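Local atomic coordinates of RIM-binding protein, isoform F (Drosophila melanogaster, PDB entry 4Z8A), a protein that probably acts as a scaffold at the synaptic active zone, where its third SH3 domain binds a peptide derived from the calcium channel Cacophony. Residues 48-57 against 65-73. Sequence-based numbering, arbitrary orientation.
Sequences YGDMDEDGFY and RGLVPSNFL
Tyr57 and Phe56 begin one strand of an antiparallel beta hairpin in this SH3 domain; Val68 and Pro69 end the other, and Ser70 opens the 3-10 segment 70-72. Tyr57 and Val68 form a hydrogen-bonded pair: Tyr57 N donates to Val68 O over 2.9 Å and Val68 N returns a bond of equal length to Tyr57 O. Their side chains share one face of the sheet. With CG of Tyr57 anti to the carbonyl carbon (chi1 -65°) the ring reaches the turn, where its CE2 comes within 3.4 Å of Ser70 CB and its CD2 near Leu73 CD1. Val68 CG2 meets the edge of this ring close to its plane, and Met15 of strand 12-16 packs on both Tyr57 and Leu73. A long, flat side chain suits this place because it can touch strand and turn together.

Phe56 points to the other face, where it forms a non-hydrogen-bonded pair with Pro69. Its CE2 lies 3.8 Å from Pro69 CB, and its CB touches Leu67 CB. Pro69 fits here because this position in the pair needs no N-H for a cross-strand bond. The same Phe56 ring makes a cation-pi contact with a basic side chain of the bound peptide, so the hairpin supplies part of the ligand-binding surface.

Before the strand, a type I turn from Asp52 to Gly55 is closed by Gly55 N to Asp52 O and reinforced by Asp52 OD1, which accepts from Asp54 N in an Asx turn and from Phe56 N, the two arriving from opposite faces of the carboxylate. At phi 102° a CB on Gly55 would jam against Asp54 O, so a residue without a side chain fits. Two bonds grip its carbonyl oxygen: Ser70 N approaches Gly55 O nearly along the C=O axis, while Ser70 OG, set between its backbone N and carbonyl carbon (chi1 59°) and thus able to share this acceptor, uses a lone pair of Gly55 O at 2.8 Å.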
ATOM      1  N   TYR A  48      -6.348   5.358  -2.404  1.00 11.43           N
ATOM      2  CA  TYR A  48      -7.026   6.063  -3.486  1.00 12.98           C
ATOM      3  C   TYR A  48      -6.784   5.395  -4.829  1.00 16.04           C
ATOM      4  O   TYR A  48      -5.657   5.320  -5.278  1.00 15.03           O
ATOM      5  CB  TYR A  48      -6.538   7.522  -3.542  1.00 13.89           C
ATOM      6  CG  TYR A  48      -6.796   8.222  -2.239  1.00 16.18           C
ATOM      7  CD1 TYR A  48      -5.898   8.148  -1.181  1.00 18.44           C
ATOM      8  CD2 TYR A  48      -7.975   8.907  -2.040  1.00 21.65           C
ATOM      9  CE1 TYR A  48      -6.177   8.749   0.023  1.00 16.59           C
ATOM     10  CE2 TYR A  48      -8.249   9.515  -0.853  1.00 23.35           C
ATOM     11  CZ  TYR A  48      -7.365   9.435   0.168  1.00 22.50           C
ATOM     12  OH  TYR A  48      -7.697  10.058   1.339  1.00 21.24           O
ATOM     13  N   GLY A  49      -7.841   4.937  -5.483  1.00 17.64           N
ATOM     14  CA  GLY A  49      -7.677   4.297  -6.774  1.00 18.70           C
ATOM     15  C   GLY A  49      -7.035   2.919  -6.722  1.00 17.99           C
ATOM     16  O   GLY A  49      -7.003   2.274  -5.678  1.00 16.63           O
ATOM     17  N   ASP A  50      -6.521   2.478  -7.871  1.00 17.25           N
ATOM     18  CA  ASP A  50      -5.985   1.125  -8.044  1.00 15.78           C
ATOM     19  C   ASP A  50      -4.510   1.021  -7.649  1.00 16.59           C
ATOM     20  O   ASP A  50      -3.825   2.027  -7.588  1.00 16.24           O
ATOM     21  CB  ASP A  50      -6.105   0.671  -9.502  1.00 26.92           C
ATOM     22  CG  ASP A  50      -7.447   1.006 -10.129  1.00 41.27           C
ATOM     23  OD1 ASP A  50      -8.483   0.879  -9.448  1.00 37.14           O
ATOM     24  OD2 ASP A  50      -7.460   1.380 -11.322  1.00 51.64           O
ATOM     25  N   MET A  51      -4.009  -0.193  -7.428  1.00 13.55           N
ATOM     26  CA  MET A  51      -2.563  -0.331  -7.246  1.00 14.06           C
ATOM     27  C   MET A  51      -1.863   0.001  -8.561  1.00 17.80           C
ATOM     28  O   MET A  51      -2.436  -0.145  -9.636  1.00 18.02           O
ATOM     29  CB  MET A  51      -2.179  -1.736  -6.750  1.00 22.33           C
ATOM     30  CG  MET A  51      -2.241  -2.854  -7.763  1.00 21.88           C
ATOM     31  SD  MET A  51      -1.519  -4.416  -7.142  1.00 21.90           S
ATOM     32  CE  MET A  51      -2.546  -4.777  -5.718  1.00 17.92           C
ATOM     33  N   ASP A  52      -0.632   0.480  -8.477  1.00 15.87           N
ATOM     34  CA  ASP A  52       0.111   0.778  -9.698  1.00 14.05           C
ATOM     35  C   ASP A  52       0.712  -0.508 -10.246  1.00 14.74           C
ATOM     36  O   ASP A  52       0.539  -1.586  -9.667  1.00 16.73           O
ATOM     37  CB  ASP A  52       1.194   1.877  -9.474  1.00 18.82           C
ATOM     38  CG  ASP A  52       2.303   1.469  -8.498  1.00 17.27           C
ATOM     39  OD1 ASP A  52       2.547   0.256  -8.294  1.00 16.89           O
ATOM     40  OD2 ASP A  52       2.982   2.396  -7.973  1.00 17.60           O
ATOM     41  N   GLU A  53       1.415  -0.409 -11.371  1.00 18.31           N
ATOM     42  CA  GLU A  53       1.922  -1.602 -12.019  1.00 19.76           C
ATOM     43  C   GLU A  53       3.003  -2.317 -11.206  1.00 19.00           C
ATOM     44  O   GLU A  53       3.327  -3.465 -11.497  1.00 18.45           O
ATOM     45  CB  GLU A  53       2.438  -1.257 -13.415  1.00 28.48           C
ATOM     46  CG  GLU A  53       3.472  -0.163 -13.458  1.00 45.16           C
ATOM     47  CD  GLU A  53       3.900   0.169 -14.878  1.00 58.15           C
ATOM     48  OE1 GLU A  53       3.510  -0.567 -15.813  1.00 64.38           O
ATOM     49  OE2 GLU A  53       4.624   1.168 -15.060  1.00 65.82           O
ATOM     50  N   ASP A  54       3.522  -1.668 -10.166  1.00 12.16           N
ATOM     51  CA  ASP A  54       4.552  -2.270  -9.323  1.00 12.01           C
ATOM     52  C   ASP A  54       3.990  -2.889  -8.057  1.00 17.42           C
ATOM     53  O   ASP A  54       4.714  -3.526  -7.294  1.00 18.05           O
ATOM     54  CB  ASP A  54       5.606  -1.231  -8.944  1.00 15.63           C
ATOM     55  CG  ASP A  54       6.269  -0.612 -10.157  1.00 17.67           C
ATOM     56  OD1 ASP A  54       6.588  -1.356 -11.111  1.00 21.68           O
ATOM     57  OD2 ASP A  54       6.464   0.612 -10.147  1.00 18.07           O
ATOM     58  N   GLY A  55       2.698  -2.690  -7.826  1.00 13.51           N
ATOM     59  CA  GLY A  55       2.075  -3.236  -6.642  1.00 11.36           C
ATOM     60  C   GLY A  55       1.830  -2.284  -5.488  1.00 13.19           C
ATOM     61  O   GLY A  55       1.448  -2.718  -4.401  1.00 12.77           O
ATOM     62  N   PHE A  56       2.037  -0.988  -5.699  1.00 10.60           N
ATOM     63  CA  PHE A  56       1.858  -0.016  -4.619  1.00 10.60           C
ATOM     64  C   PHE A  56       0.544   0.746  -4.727  1.00 14.10           C
ATOM     65  O   PHE A  56       0.087   1.048  -5.833  1.00 12.23           O
ATOM     66  CB  PHE A  56       3.024   0.998  -4.603  1.00 12.21           C
ATOM     67  CG  PHE A  56       4.318   0.404  -4.103  1.00 12.73           C
ATOM     68  CD1 PHE A  56       5.097  -0.373  -4.935  1.00 10.31           C
ATOM     69  CD2 PHE A  56       4.715   0.574  -2.787  1.00 11.27           C
ATOM     70  CE1 PHE A  56       6.258  -0.954  -4.468  1.00 12.15           C
ATOM     71  CE2 PHE A  56       5.886   0.025  -2.317  1.00 13.06           C
ATOM     72  CZ  PHE A  56       6.649  -0.770  -3.162  1.00  9.82           C
ATOM     73  N   TYR A  57      -0.057   1.056  -3.581  1.00 11.85           N
ATOM     74  CA  TYR A  57      -1.233   1.940  -3.556  1.00 12.67           C
ATOM     75  C   TYR A  57      -0.804   3.339  -3.183  1.00 10.56           C
ATOM     76  O   TYR A  57       0.096   3.486  -2.378  1.00 12.06           O
ATOM     77  CB  TYR A  57      -2.255   1.502  -2.523  1.00 10.62           C
ATOM     78  CG  TYR A  57      -2.902   0.148  -2.778  1.00 13.11           C
ATOM     79  CD1 TYR A  57      -3.809  -0.022  -3.808  1.00 17.67           C
ATOM     80  CD2 TYR A  57      -2.637  -0.933  -1.952  1.00 12.60           C
ATOM     81  CE1 TYR A  57      -4.427  -1.254  -4.028  1.00 16.46           C
ATOM     82  CE2 TYR A  57      -3.239  -2.162  -2.173  1.00 12.40           C
ATOM     83  CZ  TYR A  57      -4.122  -2.313  -3.217  1.00 15.51           C
ATOM     84  OH  TYR A  57      -4.740  -3.535  -3.425  1.00 17.62           O
ATOM     85  N   ARG A  65       0.821  11.513   2.974  1.00 18.34           N
ATOM     86  CA  ARG A  65       0.455  10.704   1.815  1.00 17.70           C
ATOM     87  C   ARG A  65       1.685  10.067   1.174  1.00 19.73           C
ATOM     88  O   ARG A  65       2.754  10.666   1.152  1.00 17.81           O
ATOM     89  CB  ARG A  65      -0.293  11.555   0.792  1.00 26.06           C
ATOM     90  CG  ARG A  65      -1.597  12.057   1.344  1.00 30.33           C
ATOM     91  CD  ARG A  65      -2.301  13.025   0.438  1.00 37.53           C
ATOM     92  NE  ARG A  65      -3.367  13.679   1.191  1.00 44.55           N
ATOM     93  CZ  ARG A  65      -4.624  13.247   1.242  1.00 47.05           C
ATOM     94  NH1 ARG A  65      -4.991  12.159   0.571  1.00 34.52           N
ATOM     95  NH2 ARG A  65      -5.515  13.907   1.964  1.00 43.61           N
ATOM     96  N   GLY A  66       1.543   8.844   0.677  1.00 11.87           N
ATOM     97  CA  GLY A  66       2.649   8.197  -0.006  1.00 11.21           C
ATOM     98  C   GLY A  66       2.277   6.810  -0.449  1.00 12.13           C
ATOM     99  O   GLY A  66       1.220   6.294  -0.076  1.00 12.35           O
ATOM    100  N   LEU A  67       3.178   6.181  -1.203  1.00 11.09           N
ATOM    101  CA  LEU A  67       2.937   4.848  -1.711  1.00  9.60           C
ATOM    102  C   LEU A  67       3.123   3.801  -0.608  1.00 10.03           C
ATOM    103  O   LEU A  67       4.037   3.891   0.210  1.00 13.31           O
ATOM    104  CB  LEU A  67       3.875   4.556  -2.890  1.00 13.56           C
ATOM    105  CG  LEU A  67       3.699   5.456  -4.119  1.00 17.63           C
ATOM    106  CD1 LEU A  67       4.779   5.153  -5.157  1.00 16.38           C
ATOM    107  CD2 LEU A  67       2.319   5.304  -4.739  1.00 17.27           C
ATOM    108  N   VAL A  68       2.247   2.800  -0.618  1.00 11.22           N
ATOM    109  CA  VAL A  68       2.298   1.700   0.347  1.00 10.05           C
ATOM    110  C   VAL A  68       2.290   0.346  -0.375  1.00 11.75           C
ATOM    111  O   VAL A  68       1.583   0.162  -1.364  1.00 11.31           O
ATOM    112  CB  VAL A  68       1.120   1.782   1.344  1.00 18.26           C
ATOM    113  CG1 VAL A  68       1.156   3.094   2.090  1.00 13.90           C
ATOM    114  CG2 VAL A  68      -0.190   1.652   0.625  1.00 17.70           C
ATOM    115  N   PRO A  69       3.112  -0.598   0.098  1.00 13.09           N
ATOM    116  CA  PRO A  69       3.188  -1.921  -0.542  1.00 10.53           C
ATOM    117  C   PRO A  69       1.935  -2.765  -0.275  1.00 11.38           C
ATOM    118  O   PRO A  69       1.600  -3.015   0.875  1.00 12.72           O
ATOM    119  CB  PRO A  69       4.417  -2.569   0.117  1.00 12.75           C
ATOM    120  CG  PRO A  69       4.514  -1.951   1.448  1.00 13.49           C
ATOM    121  CD  PRO A  69       3.965  -0.505   1.297  1.00 14.93           C
ATOM    122  N   SER A  70       1.265  -3.192  -1.337  1.00  9.73           N
ATOM    123  CA  SER A  70      -0.005  -3.901  -1.201  1.00 12.79           C
ATOM    124  C   SER A  70       0.128  -5.167  -0.362  1.00 12.67           C
ATOM    125  O   SER A  70      -0.818  -5.576   0.302  1.00 10.23           O
ATOM    126  CB  SER A  70      -0.557  -4.240  -2.582  1.00 12.55           C
ATOM    127  OG  SER A  70       0.367  -5.050  -3.312  1.00 11.55           O
ATOM    128  N   ASN A  71       1.312  -5.781  -0.371  1.00 10.56           N
ATOM    129  CA  ASN A  71       1.474  -7.063   0.272  1.00 12.78           C
ATOM    130  C   ASN A  71       1.650  -6.953   1.782  1.00 10.73           C
ATOM    131  O   ASN A  71       1.740  -7.964   2.445  1.00 10.97           O
ATOM    132  CB  ASN A  71       2.616  -7.877  -0.375  1.00 12.54           C
ATOM    133  CG  ASN A  71       3.954  -7.162  -0.387  1.00 12.61           C
ATOM    134  OD1 ASN A  71       4.031  -5.941  -0.317  1.00 12.54           O
ATOM    135  ND2 ASN A  71       5.037  -7.946  -0.501  1.00 11.60           N
ATOM    136  N   PHE A  72       1.629  -5.731   2.328  1.00  9.90           N
ATOM    137  CA  PHE A  72       1.692  -5.552   3.769  1.00  9.46           C
ATOM    138  C   PHE A  72       0.305  -5.283   4.368  1.00  8.66           C
ATOM    139  O   PHE A  72       0.172  -5.139   5.577  1.00 10.20           O
ATOM    140  CB  PHE A  72       2.644  -4.403   4.138  1.00  9.34           C
ATOM    141  CG  PHE A  72       4.086  -4.826   4.242  1.00  8.84           C
ATOM    142  CD1 PHE A  72       4.741  -5.330   3.138  1.00 11.40           C
ATOM    143  CD2 PHE A  72       4.779  -4.683   5.434  1.00 10.65           C
ATOM    144  CE1 PHE A  72       6.071  -5.741   3.221  1.00  9.64           C
ATOM    145  CE2 PHE A  72       6.113  -5.073   5.527  1.00 13.36           C
ATOM    146  CZ  PHE A  72       6.755  -5.610   4.419  1.00 13.99           C
ATOM    147  N   LEU A  73      -0.701  -5.196   3.502  1.00 11.19           N
ATOM    148  CA  LEU A  73      -2.064  -4.816   3.900  1.00  8.07           C
ATOM    149  C   LEU A  73      -3.003  -5.994   3.797  1.00 10.81           C
ATOM    150  O   LEU A  73      -2.718  -6.943   3.076  1.00 10.36           O
ATOM    151  CB  LEU A  73      -2.586  -3.690   3.005  1.00  8.91           C
ATOM    152  CG  LEU A  73      -1.612  -2.516   2.903  1.00  8.39           C
ATOM    153  CD1 LEU A  73      -2.179  -1.474   1.939  1.00 10.74           C
ATOM    154  CD2 LEU A  73      -1.317  -1.881   4.269  1.00 10.58           C
TER